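Local coordinates for hypothetical protein MerP (Cupriavidus metallidurans, PDB 1OSD) that probably binds mercuric ions in the periplasm as part of bacterial mercury resistance, here in its oxidized form, at residues T2-L7 and V44-D49. Numbering follows the deposited sequence.
Sequences TQTVTL and VVTFDD
Val5 meets Phe47 and Val45 on the helix-covered face of two antiparallel strands, 2-7 and 44-48. Its CG1 touches the ring edge at Phe47 CE2 (3.7 Å) and packs on Val45 CB; beta-branched valines suit such extended backbone. Phe47 CG lies between its backbone N and carbonyl carbon (chi1 71°), which leans the ring toward strand 2-7. There Gln3 lays its aliphatic CB over one ring face in a CH-pi contact, 3.9 Å from the centroid, while its amide turns to the polar edge. Two hydrogen-bonded pairs, Gln3 with Phe47 and Val5 with Val45, stitch the backbones together, Val45 N reaching Val5 O at 2.8 Å with a nearly straight bond (173°).

The reverse face is more polar, and threonine serves it with both a methyl and a hydroxyl. Thr4 OG1 and Thr46 OG1, on a non-hydrogen-bonded pair, share a 2.7 Å hydrogen bond, flanked by the methyl contacts Thr2 CG2 to Thr46 CG2 and Thr4 CG2 to Val44 CG1. Just past the strand end, Gln3 CG lies 3.7 Å from Asp49 OD1, and Asp49 OD2 hydrogen-bonds Ala1 N, as does Asp48 OD2.

In this ferredoxin-like heavy-metal-associated fold the pair forms the sheet centre, between strands 31-37 and 69-70, with Val5, Val45 and Phe47 against Leu57 of helix 54-63.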
loop_
_atom_site.group_PDB
_atom_site.type_symbol
_atom_site.label_atom_id
_atom_site.label_comp_id
_atom_site.label_asym_id
_atom_site.label_seq_id
_atom_site.Cartn_x
_atom_site.Cartn_y
_atom_site.Cartn_z
ATOM N N THR A 2 -12.505 7.776 7.181
ATOM C CA THR A 2 -11.798 7.696 5.950
ATOM C C THR A 2 -10.456 8.449 6.012
ATOM O O THR A 2 -10.385 9.622 6.381
ATOM C CB THR A 2 -12.653 8.201 4.796
ATOM O OG1 THR A 2 -13.895 7.464 4.777
ATOM C CG2 THR A 2 -12.011 7.863 3.454
ATOM N N GLN A 3 -9.426 7.738 5.643
ATOM C CA GLN A 3 -8.062 8.248 5.637
ATOM C C GLN A 3 -7.401 7.965 4.324
ATOM O O GLN A 3 -7.760 6.976 3.656
ATOM C CB GLN A 3 -7.204 7.582 6.703
ATOM C CG GLN A 3 -7.295 7.982 8.112
ATOM C CD GLN A 3 -7.444 9.462 8.341
ATOM O OE1 GLN A 3 -8.375 9.867 9.019
ATOM N NE2 GLN A 3 -6.503 10.258 7.842
ATOM N N THR A 4 -6.457 8.845 3.951
ATOM C CA THR A 4 -5.630 8.679 2.799
ATOM C C THR A 4 -4.154 8.776 3.195
ATOM O O THR A 4 -3.691 9.743 3.759
ATOM C CB THR A 4 -6.022 9.573 1.629
ATOM O OG1 THR A 4 -7.196 9.030 0.968
ATOM C CG2 THR A 4 -5.075 9.338 0.513
ATOM N N VAL A 5 -3.415 7.731 2.871
ATOM C CA VAL A 5 -1.995 7.645 3.167
ATOM C C VAL A 5 -1.228 7.247 1.913
ATOM O O VAL A 5 -1.689 6.442 1.108
ATOM C CB VAL A 5 -1.745 6.663 4.303
ATOM C CG1 VAL A 5 -2.063 5.223 3.899
ATOM C CG2 VAL A 5 -0.283 6.803 4.877
ATOM N N THR A 6 -0.049 7.851 1.751
ATOM C CA THR A 6 0.912 7.505 0.763
ATOM C C THR A 6 2.077 6.710 1.339
ATOM O O THR A 6 2.785 7.135 2.259
ATOM C CB THR A 6 1.472 8.759 0.014
ATOM O OG1 THR A 6 0.413 9.449 -0.624
ATOM C CG2 THR A 6 2.383 8.326 -1.118
ATOM N N LEU A 7 2.380 5.626 0.630
ATOM C CA LEU A 7 3.392 4.692 1.082
ATOM C C LEU A 7 4.481 4.666 0.092
ATOM O O LEU A 7 4.270 4.679 -1.120
ATOM C CB LEU A 7 2.829 3.297 1.297
ATOM C CG LEU A 7 1.668 3.075 2.261
ATOM C CD1 LEU A 7 1.253 1.552 2.341
ATOM C CD2 LEU A 7 1.969 3.697 3.678
ATOM N N VAL A 44 -0.895 4.921 -2.890
ATOM C CA VAL A 44 -1.783 5.860 -2.212
ATOM C C VAL A 44 -3.058 5.054 -1.857
ATOM O O VAL A 44 -3.760 4.526 -2.760
ATOM C CB VAL A 44 -2.243 7.142 -3.152
ATOM C CG1 VAL A 44 -3.283 8.081 -2.413
ATOM C CG2 VAL A 44 -1.037 7.900 -3.916
ATOM N N VAL A 45 -3.318 4.920 -0.547
ATOM C CA VAL A 45 -4.335 4.007 -0.022
ATOM C C VAL A 45 -5.323 4.806 0.728
ATOM O O VAL A 45 -4.971 5.576 1.617
ATOM C CB VAL A 45 -3.732 3.002 0.967
ATOM C CG1 VAL A 45 -4.789 1.972 1.420
ATOM C CG2 VAL A 45 -2.480 2.373 0.432
ATOM N N THR A 46 -6.580 4.656 0.323
ATOM C CA THR A 46 -7.735 5.262 0.995
ATOM C C THR A 46 -8.457 4.119 1.775
ATOM O O THR A 46 -8.748 3.039 1.248
ATOM C CB THR A 46 -8.701 5.849 0.008
ATOM O OG1 THR A 46 -8.134 7.000 -0.622
ATOM C CG2 THR A 46 -9.970 6.355 0.736
ATOM N N PHE A 47 -8.647 4.363 3.048
ATOM C CA PHE A 47 -9.095 3.286 3.910
ATOM C C PHE A 47 -9.862 3.827 5.122
ATOM O O PHE A 47 -9.778 5.053 5.507
ATOM C CB PHE A 47 -7.871 2.451 4.384
ATOM C CG PHE A 47 -6.989 3.181 5.388
ATOM C CD1 PHE A 47 -7.228 3.062 6.752
ATOM C CD2 PHE A 47 -5.877 3.987 4.965
ATOM C CE1 PHE A 47 -6.418 3.732 7.718
ATOM C CE2 PHE A 47 -5.104 4.726 5.937
ATOM C CZ PHE A 47 -5.379 4.562 7.329
ATOM N N ASP A 48 -10.558 2.879 5.778
ATOM C CA ASP A 48 -11.267 3.220 6.992
ATOM C C ASP A 48 -10.517 2.854 8.247
ATOM O O ASP A 48 -10.288 1.678 8.470
ATOM C CB ASP A 48 -12.624 2.581 6.880
ATOM C CG ASP A 48 -13.542 2.966 7.998
ATOM O OD1 ASP A 48 -14.755 2.525 7.943
ATOM O OD2 ASP A 48 -13.182 3.552 9.034
ATOM N N ASP A 49 -10.121 3.870 9.027
ATOM C CA ASP A 49 -9.223 3.753 10.152
ATOM C C ASP A 49 -9.854 3.128 11.407
ATOM O O ASP A 49 -9.144 2.780 12.362
ATOM C CB ASP A 49 -8.563 5.035 10.494
ATOM C CG ASP A 49 -9.495 6.039 11.179
ATOM O OD1 ASP A 49 -9.007 7.148 11.341
ATOM O OD2 ASP A 49 -10.685 5.859 11.568
#